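Side-chain contacts in ribonucleoside-diphosphate reductase subunit beta (Streptococcus sanguinis, PDB 4N83), which binds two manganese(II) ions per chain and, together with the alpha subunit, probably converts ribonucleoside diphosphates into deoxyribonucleotides for DNA synthesis: residues F90-I93 / Q94-S98; K19-W22 / E23-E27; I184-I187 / I188-E191; S72-D75 / A76-D80; K149-A152 / S153-E157. One frame throughout, in Å; residues are numbered along the deposited sequence.

How the interactions relate
Interactions 1, 3 and 5 meet at the dimanganese site. Each supplies one glutamate, Glu97, Glu191 and Glu157, and each of these binds both ions, which lie 4.7 Å apart from manganese to manganese. Their oxygens crowd together: Glu97 OE1 is 2.8 Å from Glu191 OE2. The centres of interactions 1, 3 and 5 are about 13 to 16 Å apart. Interaction 4 lies beside interactions 1 and 5. Arg78 NH2 is 2.7 Å from Gln94 OE1, and Asp80 OD2 forms a 2.7 Å salt bridge with Lys149 NZ. Interaction 2 packs on the outer side of interaction 1, where Leu25 meets Asn92 and Ile93. Interactions 1, 2 and 4 also touch the second subunit.

Interaction 1: residues F90-I93 / Q94-S98; sequences FNNI and QFMES. With MN (manganese (II) ion), chain J; MN (manganese (II) ion), chain I.
Ile93 and Glu97 lie side by side on helix 84-111, one turn apart and pointing the same way. The helix belongs to the ferritin-like bundle of the ribonucleotide reductase small chain. Glu97 bridges the two manganese ions, with OE1 2.2 Å from one manganese and OE2 2.1 Å from the other. Its chain starts beside the backbone N (chi1 -62°) and bends again at the next bond (chi2 -71°), which carries the carboxylate over to the metals. His100 is a fellow ligand of the manganese held by OE1. The apolar part is Ile93, whose CG2 branch runs next to the carboxylate, 4.1 Å from Glu97 OE2, and whose side chain also touches His194 and Leu25. Backbone hydrogen bonds hold the turn together. Glu97 N binds Ile93 O at 3.0 Å, and Gln94 N binds Phe90 O at 2.8 Å. Asn91 and Gln94 use their amides outside this turn. Asn91 ND2 binds Ser98 OG of the second subunit, and Gln94 NE2 binds Ser70 O. CG of Met96 stands beside its own backbone N (chi1 -69°), 3.4 Å from Asn92 O.

Interaction 2: residues K19-W22 / E23-E27; sequences KSTW and EKLTE
Thr26 lays its methyl over one face of the Trp22 indole. CG2 is 3.8 Å from the centroid of the five-membered ring and 16° off the ring normal, a CH-pi contact. The indole reaches this place because CG is anti to Trp22 N (chi1 174°). On the other partner, a chi1 of 51° puts CG2 beside the backbone N of Thr26, over the indole, and turns OG1 to the previous turn. OG1 lies 2.6 Å from Trp22 O and 2.8 Å from Glu23 O. Beside this pair, Thr21 and Leu25 run side by side, with Thr21 CG2 3.7 Å from Leu25 CD1. These residues form the buried stripe of the amphipathic helix 16-27. Leu25 packs on His194, a manganese ligand, and on Val89 of helix 84-111. Trp22 meets the ring of Trp10 and packs on Lys102 of the second subunit. The other flank is looser and faces solvent. Glu23 stretches back along the backbone, with its CG 3.3 Å from Lys19 O. Lys19 NZ stays 6.1 Å from Glu23 OE2, so their charges do not meet. Lys24 meets the preceding turn through its CB, 3.4 Å from Ser20 O, while the amino group extends outward from the helix.

Interaction 3: residues I184-I187 / I188-E191; sequences IKLI and IRDE. With MN (manganese (II) ion), chain J; MN (manganese (II) ion), chain I.
Ile187 and Glu191 are one turn apart on helix 178-206. Glu191 N binds Ile187 O at 2.9 Å, and Ile187 CG2 lies 4.2 Å from Glu191 CG. Glu191 makes the metal bonds. Its chain bends at chi2 (-56°), and the carboxylate then spans both ions, with OE2 2.2 Å from one manganese and OE1 2.4 Å from the other. His194 is a further ligand of the manganese that OE1 binds. Ile184 lies two turns before Glu191 on the same stripe, and its CG2 meets Ile188 CD1 at 4.1 Å in an apolar contact, next to Phe165 of helix 162-173. On another side, Leu186 and Arg189 run alongside each other in van der Waals contact. The Leu186 CD2 methyl sits over one face of the guanidinium, off its centre, 3.8 Å from Arg189 NH2. The bend of Arg189 at chi3 (72°) brings the flat group back over this methyl. Asp190 OD2 receives hydrogen bonds from Trp30 NE1 and His100 NE2, and His100 is itself a manganese ligand. Asp190 thus positions this histidine from the second shell. This resembles the Trp-Asp-His chain proposed as an electron-transfer route to the metal site in class I small subunits.

Interaction 4: residues S72-D75 / A76-D80; sequences SGVD and ALRKD
Ser72 O accepts a hydrogen bond from Ala76 N at 3.0 Å, the first link of a turn near the C-terminal end of helix 49-78. This helix is part of the ferritin-like bundle, and here it borders the second subunit. The Ser72 hydroxyl looks back along the helix and is hydrogen-bonded to Leu68 O. Gly73 O receives a weak bond from Leu77 N at 3.4 Å, and the Leu77 side chain starts alongside, with CG 3.5 Å from Gly73 O. Leu77 then packs on Lys150 and Ser153 of helix 148-160. Val74 O binds Arg78 N at 2.9 Å and also lies over one face of the Arg78 guanidinium, off its centre. The CG1 branch of Val74, anti to the backbone N (chi1 -177°), approaches Arg78 NH1 at 4.1 Å and also packs on Gln94. Asp75 crosses Arg78 at an angle, with carboxylate and guanidinium planes 48° apart. The salt bridge between them is long. Across the dimer, Arg78 NE forms a salt bridge with Asp75 OD1 of the second subunit, while the reverse pair, Asp75 OD1 with Arg78 NE of the second subunit, is long and weak. Arg78 NH2 donates to Gln94 OE1 as well, which helps fix the guanidinium. A bend at chi3 (39°) turns it back over the helix, and NH2 ends 3.7 Å from Asp75 OD1 and 3.6 Å from Asp75 CA.

Interaction 5: residues K149-A152 / S153-E157; sequences KKIA and SVFLE. With MN (manganese (II) ion), chain I; MN (manganese (II) ion), chain J.
Ile151 and Phe155 stand side by side on helix 148-160 and share a neighbour, Met221 of helix 211-240. Both side chains point the same way, and the CG2 methyl of Ile151 lies against the CD2-CE2 side of the ring. The exact spacing there is doubtful. Phe155 N binds Ile151 O at 2.9 Å, and Leu156 N binds Ala152 O at 2.8 Å. Another side of the helix faces helix 178-206, where Val154 packs on Ile198. Val154 CB sits 3.6 Å from Lys150 O, one turn back. Ser153 turns its hydroxyl to Gln69, and its OG is hydrogen-bonded to Gln69 OE1. A turn further on, Glu157 N binds Ser153 O at 3.2 Å. Glu157 runs straight past CG (chi2 -177°), whereas Glu97 and Glu191 turn at that bond. Its OE1 is 2.0 Å from one manganese, and its OE2 is 2.4 Å from the other. Glu157 thus completes the set of bridging glutamates with Glu97 and Glu191, in the carboxylate-rich dimetal site of a ferritin-like bundle.

Interaction 1: residues F90-I93 / Q94-S98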
# COMPACT_ATOMS: atom_id res chain seq x y z
N PHE A 90 -1.31 -0.24 7.56
CA PHE A 90 -0.56 -1.38 7.00
C PHE A 90 -0.56 -1.41 5.47
O PHE A 90 0.38 -1.92 4.87
CB PHE A 90 -1.08 -2.71 7.56
CG PHE A 90 -0.50 -3.06 8.90
CD1 PHE A 90 0.87 -3.24 9.05
CD2 PHE A 90 -1.32 -3.21 10.02
CE1 PHE A 90 1.41 -3.55 10.29
CE2 PHE A 90 -0.78 -3.52 11.25
CZ PHE A 90 0.59 -3.70 11.39
N ASN A 91 -1.60 -0.85 4.85
CA ASN A 91 -1.61 -0.70 3.39
C ASN A 91 -0.53 0.29 2.97
O ASN A 91 0.20 0.05 2.01
CB ASN A 91 -2.98 -0.22 2.90
CG ASN A 91 -4.08 -1.24 3.15
OD1 ASN A 91 -3.84 -2.45 3.11
ND2 ASN A 91 -5.29 -0.75 3.40
N ASN A 92 -0.44 1.40 3.70
CA ASN A 92 0.64 2.37 3.53
C ASN A 92 2.01 1.75 3.82
O ASN A 92 2.97 1.99 3.08
CB ASN A 92 0.42 3.59 4.43
CG ASN A 92 1.64 4.49 4.49
OD1 ASN A 92 2.38 4.47 5.47
ND2 ASN A 92 1.86 5.26 3.43
N ILE A 93 2.10 0.98 4.89
CA ILE A 93 3.35 0.30 5.25
C ILE A 93 3.79 -0.64 4.13
O ILE A 93 4.94 -0.59 3.69
CB ILE A 93 3.22 -0.51 6.56
CG1 ILE A 93 3.05 0.44 7.76
CG2 ILE A 93 4.45 -1.39 6.78
CD1 ILE A 93 2.52 -0.21 9.01
N GLN A 94 2.86 -1.46 3.65
CA GLN A 94 3.16 -2.46 2.62
C GLN A 94 3.62 -1.83 1.30
O GLN A 94 4.51 -2.37 0.64
CB GLN A 94 1.95 -3.36 2.36
CG GLN A 94 2.29 -4.58 1.52
CD GLN A 94 1.12 -5.52 1.37
OE1 GLN A 94 -0.04 -5.10 1.31
NE2 GLN A 94 1.41 -6.82 1.30
N PHE A 95 3.00 -0.72 0.93
CA PHE A 95 3.40 0.02 -0.27
C PHE A 95 4.83 0.55 -0.14
O PHE A 95 5.63 0.41 -1.07
CB PHE A 95 2.43 1.17 -0.57
CG PHE A 95 3.00 2.23 -1.47
CD1 PHE A 95 3.45 1.91 -2.74
CD2 PHE A 95 3.09 3.55 -1.04
CE1 PHE A 95 3.98 2.89 -3.57
CE2 PHE A 95 3.61 4.53 -1.86
CZ PHE A 95 4.06 4.20 -3.12
N MET A 96 5.14 1.16 1.00
CA MET A 96 6.49 1.69 1.24
C MET A 96 7.55 0.59 1.28
O MET A 96 8.70 0.83 0.93
CB MET A 96 6.53 2.52 2.52
CG MET A 96 5.76 3.84 2.46
SD MET A 96 6.10 4.85 1.01
CE MET A 96 7.89 4.97 1.07
N GLU A 97 7.16 -0.62 1.70
CA GLU A 97 8.08 -1.76 1.68
C GLU A 97 8.44 -2.15 0.24
O GLU A 97 9.55 -2.61 -0.02
CB GLU A 97 7.48 -2.97 2.41
CG GLU A 97 7.20 -2.76 3.90
CD GLU A 97 8.45 -2.67 4.76
OE1 GLU A 97 9.57 -2.62 4.21
OE2 GLU A 97 8.31 -2.63 6.00
N SER A 98 7.50 -1.96 -0.69
CA SER A 98 7.77 -2.16 -2.12
C SER A 98 8.68 -1.07 -2.69
O SER A 98 9.51 -1.34 -3.57
CB SER A 98 6.47 -2.24 -2.93
OG SER A 98 5.95 -3.56 -2.95
MN MN J . 11.72 -2.26 4.64
MN MN I . 8.52 -2.43 8.13

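Interaction 2: residues K19-W22 / E23-E27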
# COMPACT_ATOMS: atom_id res chain seq x y z
N LYS A 19 -4.06 7.72 14.05
CA LYS A 19 -3.99 9.07 13.49
C LYS A 19 -2.56 9.48 13.19
O LYS A 19 -2.21 9.77 12.04
CB LYS A 19 -4.59 10.10 14.46
CG LYS A 19 -6.08 10.35 14.30
CD LYS A 19 -6.52 11.49 15.21
CE LYS A 19 -7.73 12.23 14.67
NZ LYS A 19 -7.76 13.64 15.16
N SER A 20 -1.73 9.49 14.23
CA SER A 20 -0.37 10.03 14.14
C SER A 20 0.55 9.19 13.26
O SER A 20 1.39 9.73 12.54
CB SER A 20 0.24 10.18 15.54
OG SER A 20 0.17 8.96 16.26
N THR A 21 0.40 7.86 13.31
CA THR A 21 1.24 6.96 12.52
C THR A 21 0.93 7.07 11.03
O THR A 21 1.83 6.98 10.20
CB THR A 21 1.10 5.50 12.97
OG1 THR A 21 1.22 5.41 14.39
CG2 THR A 21 2.18 4.64 12.31
N TRP A 22 -0.35 7.24 10.71
CA TRP A 22 -0.76 7.50 9.33
C TRP A 22 -0.19 8.84 8.85
O TRP A 22 0.42 8.91 7.79
CB TRP A 22 -2.29 7.50 9.22
CG TRP A 22 -2.80 7.90 7.87
CD1 TRP A 22 -3.08 9.17 7.44
CD2 TRP A 22 -3.10 7.04 6.77
NE1 TRP A 22 -3.53 9.14 6.14
CE2 TRP A 22 -3.55 7.85 5.71
CE3 TRP A 22 -3.02 5.65 6.57
CZ2 TRP A 22 -3.93 7.32 4.47
CZ3 TRP A 22 -3.39 5.13 5.34
CH2 TRP A 22 -3.85 5.96 4.31
N GLU A 23 -0.40 9.88 9.65
CA GLU A 23 0.12 11.21 9.35
C GLU A 23 1.62 11.18 9.05
O GLU A 23 2.05 11.61 7.98
CB GLU A 23 -0.14 12.17 10.51
CG GLU A 23 -1.56 12.71 10.58
CD GLU A 23 -1.80 13.62 11.77
OE1 GLU A 23 -1.00 13.57 12.74
OE2 GLU A 23 -2.79 14.37 11.74
N LYS A 24 2.39 10.65 10.00
CA LYS A 24 3.85 10.63 9.89
C LYS A 24 4.34 9.89 8.66
O LYS A 24 5.20 10.38 7.93
CB LYS A 24 4.47 10.02 11.15
CG LYS A 24 5.99 9.94 11.12
CD LYS A 24 6.60 10.16 12.49
CE LYS A 24 6.65 11.64 12.84
NZ LYS A 24 7.33 11.88 14.15
N LEU A 25 3.79 8.70 8.42
CA LEU A 25 4.23 7.86 7.30
C LEU A 25 3.84 8.46 5.95
O LEU A 25 4.65 8.44 5.01
CB LEU A 25 3.67 6.44 7.43
CG LEU A 25 4.32 5.56 8.50
CD1 LEU A 25 3.46 4.34 8.80
CD2 LEU A 25 5.72 5.13 8.08
N THR A 26 2.63 8.98 5.84
CA THR A 26 2.18 9.63 4.61
C THR A 26 2.99 10.90 4.33
O THR A 26 3.32 11.19 3.18
CB THR A 26 0.68 9.99 4.67
OG1 THR A 26 0.40 10.71 5.87
CG2 THR A 26 -0.16 8.73 4.61
N GLU A 27 3.30 11.66 5.38
CA GLU A 27 4.20 12.81 5.27
C GLU A 27 5.62 12.37 4.92
O GLU A 27 6.37 13.12 4.29
CB GLU A 27 4.21 13.61 6.57
CG GLU A 27 2.96 14.46 6.80
CD GLU A 27 2.96 15.18 8.14
OE1 GLU A 27 3.63 14.70 9.09
OE2 GLU A 27 2.30 16.23 8.25

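Interaction 3: residues I184-I187 / I188-E191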
# COMPACT_ATOMS: atom_id res chain seq x y z
N ILE A 184 19.05 5.26 1.35
CA ILE A 184 19.06 4.33 2.48
C ILE A 184 18.65 5.04 3.76
O ILE A 184 17.98 4.46 4.62
CB ILE A 184 20.46 3.69 2.66
CG1 ILE A 184 20.86 2.88 1.42
CG2 ILE A 184 20.51 2.82 3.91
CD1 ILE A 184 20.00 1.66 1.15
N LYS A 185 19.07 6.30 3.90
CA LYS A 185 18.70 7.16 5.02
C LYS A 185 17.18 7.26 5.15
O LYS A 185 16.63 7.18 6.26
CB LYS A 185 19.30 8.56 4.83
CG LYS A 185 19.33 9.42 6.08
CD LYS A 185 20.69 9.39 6.76
CE LYS A 185 20.77 10.39 7.90
NZ LYS A 185 20.06 9.91 9.12
N LEU A 186 16.50 7.44 4.02
CA LEU A 186 15.04 7.52 3.97
C LEU A 186 14.37 6.21 4.37
O LEU A 186 13.32 6.22 5.02
CB LEU A 186 14.58 7.94 2.57
CG LEU A 186 14.92 9.37 2.14
CD1 LEU A 186 14.88 9.50 0.63
CD2 LEU A 186 13.99 10.38 2.79
N ILE A 187 14.98 5.08 3.99
CA ILE A 187 14.45 3.75 4.33
C ILE A 187 14.47 3.53 5.84
O ILE A 187 13.51 3.01 6.41
CB ILE A 187 15.24 2.63 3.62
CG1 ILE A 187 14.98 2.67 2.11
CG2 ILE A 187 14.87 1.26 4.18
CD1 ILE A 187 15.99 1.91 1.28
N ILE A 188 15.56 3.95 6.49
CA ILE A 188 15.70 3.84 7.94
C ILE A 188 14.68 4.74 8.66
O ILE A 188 14.17 4.38 9.72
CB ILE A 188 17.13 4.19 8.40
CG1 ILE A 188 18.14 3.19 7.83
CG2 ILE A 188 17.23 4.22 9.92
CD1 ILE A 188 19.56 3.71 7.76
N ARG A 189 14.39 5.91 8.08
CA ARG A 189 13.39 6.82 8.64
C ARG A 189 12.01 6.17 8.67
O ARG A 189 11.27 6.33 9.64
CB ARG A 189 13.34 8.13 7.85
CG ARG A 189 12.52 9.22 8.52
CD ARG A 189 12.47 10.49 7.68
NE ARG A 189 11.64 10.35 6.49
CZ ARG A 189 11.46 11.30 5.57
NH1 ARG A 189 12.06 12.48 5.68
NH2 ARG A 189 10.68 11.06 4.52
N ASP A 190 11.66 5.45 7.60
CA ASP A 190 10.39 4.73 7.53
C ASP A 190 10.37 3.54 8.47
O ASP A 190 9.39 3.32 9.19
CB ASP A 190 10.10 4.26 6.10
CG ASP A 190 9.63 5.38 5.19
OD1 ASP A 190 9.01 6.34 5.68
OD2 ASP A 190 9.87 5.28 3.97
N GLU A 191 11.45 2.75 8.47
CA GLU A 191 11.51 1.54 9.28
C GLU A 191 11.63 1.83 10.78
O GLU A 191 11.23 1.01 11.60
CB GLU A 191 12.66 0.63 8.82
CG GLU A 191 12.49 0.04 7.42
CD GLU A 191 11.20 -0.75 7.25
OE1 GLU A 191 10.62 -1.20 8.26
OE2 GLU A 191 10.75 -0.91 6.09
MN MN J . 11.72 -2.26 4.64
MN MN I . 8.52 -2.43 8.13

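Interaction 4: residues S72-D75 / A76-D80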
# COMPACT_ATOMS: atom_id res chain seq x y z
N SER A 72 4.55 -10.80 1.39
CA SER A 72 3.92 -11.66 2.40
C SER A 72 4.00 -11.14 3.84
O SER A 72 3.16 -11.49 4.67
CB SER A 72 4.55 -13.07 2.35
OG SER A 72 5.86 -13.07 2.87
N GLY A 73 5.01 -10.33 4.14
CA GLY A 73 5.27 -9.87 5.51
C GLY A 73 4.16 -9.03 6.11
O GLY A 73 3.64 -9.36 7.18
N VAL A 74 3.80 -7.95 5.43
CA VAL A 74 2.74 -7.06 5.91
C VAL A 74 1.36 -7.69 5.67
O VAL A 74 0.41 -7.40 6.40
CB VAL A 74 2.80 -5.67 5.22
CG1 VAL A 74 1.73 -4.74 5.79
CG2 VAL A 74 4.18 -5.05 5.39
N ASP A 75 1.27 -8.55 4.66
CA ASP A 75 0.06 -9.34 4.39
C ASP A 75 -0.34 -10.17 5.62
O ASP A 75 -1.52 -10.22 5.98
CB ASP A 75 0.28 -10.25 3.18
CG ASP A 75 -0.99 -10.97 2.75
OD1 ASP A 75 -2.03 -10.31 2.57
OD2 ASP A 75 -0.94 -12.21 2.57
N ALA A 76 0.65 -10.80 6.24
CA ALA A 76 0.43 -11.58 7.46
C ALA A 76 0.01 -10.69 8.63
O ALA A 76 -0.92 -11.02 9.37
CB ALA A 76 1.69 -12.35 7.82
N LEU A 77 0.69 -9.55 8.78
CA LEU A 77 0.40 -8.61 9.86
C LEU A 77 -0.99 -7.97 9.76
O LEU A 77 -1.58 -7.61 10.77
CB LEU A 77 1.47 -7.50 9.90
CG LEU A 77 2.89 -7.95 10.28
CD1 LEU A 77 3.91 -6.90 9.88
CD2 LEU A 77 2.98 -8.26 11.76
N ARG A 78 -1.49 -7.83 8.53
CA ARG A 78 -2.80 -7.21 8.29
C ARG A 78 -3.97 -8.00 8.86
O ARG A 78 -4.91 -7.42 9.40
CB ARG A 78 -3.01 -6.98 6.78
CG ARG A 78 -4.46 -6.71 6.37
CD ARG A 78 -4.58 -6.06 5.00
NE ARG A 78 -3.61 -6.59 4.04
CZ ARG A 78 -2.46 -6.01 3.71
NH1 ARG A 78 -2.08 -4.85 4.24
NH2 ARG A 78 -1.67 -6.61 2.82
N LYS A 79 -3.92 -9.33 8.74
CA LYS A 79 -5.03 -10.18 9.18
C LYS A 79 -5.25 -10.18 10.70
O LYS A 79 -6.30 -10.62 11.17
CB LYS A 79 -4.82 -11.62 8.68
CG LYS A 79 -4.96 -11.77 7.18
CD LYS A 79 -4.55 -13.16 6.70
CE LYS A 79 -5.57 -14.22 7.08
NZ LYS A 79 -5.18 -15.57 6.60
N ASP A 80 -4.27 -9.69 11.46
CA ASP A 80 -4.38 -9.59 12.91
C ASP A 80 -4.54 -8.13 13.33
O ASP A 80 -3.78 -7.62 14.16
CB ASP A 80 -3.15 -10.21 13.55
CG ASP A 80 -2.82 -11.57 12.97
OD1 ASP A 80 -3.64 -12.50 13.14
OD2 ASP A 80 -1.76 -11.70 12.33

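Interaction 5: residues K149-A152 / S153-E157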
# COMPACT_ATOMS: atom_id res chain seq x y z
N LYS A 149 4.48 -12.90 14.89
CA LYS A 149 4.70 -12.25 13.60
C LYS A 149 5.12 -10.79 13.76
O LYS A 149 5.87 -10.26 12.94
CB LYS A 149 3.44 -12.35 12.74
CG LYS A 149 3.10 -13.77 12.33
CD LYS A 149 1.79 -13.86 11.56
CE LYS A 149 0.59 -13.77 12.48
NZ LYS A 149 -0.68 -14.12 11.79
N LYS A 150 4.64 -10.14 14.82
CA LYS A 150 5.04 -8.76 15.13
C LYS A 150 6.48 -8.69 15.64
O LYS A 150 7.19 -7.73 15.35
CB LYS A 150 4.08 -8.15 16.16
CG LYS A 150 2.68 -7.89 15.62
CD LYS A 150 1.80 -7.22 16.65
CE LYS A 150 0.50 -6.70 16.04
NZ LYS A 150 -0.38 -7.80 15.54
N ILE A 151 6.90 -9.70 16.40
CA ILE A 151 8.27 -9.77 16.91
C ILE A 151 9.28 -9.98 15.78
O ILE A 151 10.37 -9.41 15.80
CB ILE A 151 8.43 -10.90 17.95
CG1 ILE A 151 7.59 -10.63 19.20
CG2 ILE A 151 9.89 -11.06 18.36
CD1 ILE A 151 7.27 -11.87 20.01
N ALA A 152 8.91 -10.82 14.81
CA ALA A 152 9.79 -11.16 13.69
C ALA A 152 10.03 -9.98 12.76
O ALA A 152 11.15 -9.78 12.29
CB ALA A 152 9.21 -12.34 12.91
N SER A 153 8.98 -9.21 12.49
CA SER A 153 9.08 -8.03 11.62
C SER A 153 9.89 -6.91 12.28
O SER A 153 10.59 -6.17 11.59
CB SER A 153 7.69 -7.51 11.25
OG SER A 153 7.76 -6.54 10.23
N VAL A 154 9.78 -6.79 13.60
CA VAL A 154 10.57 -5.82 14.36
C VAL A 154 12.04 -6.24 14.40
O VAL A 154 12.92 -5.42 14.15
CB VAL A 154 10.02 -5.61 15.79
CG1 VAL A 154 10.98 -4.77 16.63
CG2 VAL A 154 8.65 -4.96 15.74
N PHE A 155 12.30 -7.51 14.71
CA PHE A 155 13.67 -8.04 14.66
C PHE A 155 14.26 -7.89 13.26
O PHE A 155 15.44 -7.55 13.11
CB PHE A 155 13.73 -9.52 15.05
CG PHE A 155 13.74 -9.79 16.53
CD1 PHE A 155 14.48 -8.99 17.41
CD2 PHE A 155 13.04 -10.87 17.05
CE1 PHE A 155 14.49 -9.26 18.77
CE2 PHE A 155 13.06 -11.15 18.41
CZ PHE A 155 13.78 -10.34 19.27
N LEU A 156 13.45 -8.15 12.24
CA LEU A 156 13.90 -8.10 10.86
C LEU A 156 14.46 -6.73 10.51
O LEU A 156 15.65 -6.58 10.24
CB LEU A 156 12.75 -8.47 9.91
CG LEU A 156 13.00 -8.38 8.40
CD1 LEU A 156 14.26 -9.13 8.00
CD2 LEU A 156 11.79 -8.91 7.64
N GLU A 157 13.60 -5.71 10.56
CA GLU A 157 13.91 -4.40 10.01
C GLU A 157 14.53 -3.40 11.00
O GLU A 157 15.14 -2.42 10.57
CB GLU A 157 12.66 -3.80 9.37
CG GLU A 157 12.11 -4.68 8.26
CD GLU A 157 10.91 -4.07 7.57
OE1 GLU A 157 9.88 -3.85 8.24
OE2 GLU A 157 10.99 -3.81 6.35
MN MN I . 8.52 -2.43 8.13
MN MN J . 11.72 -2.26 4.64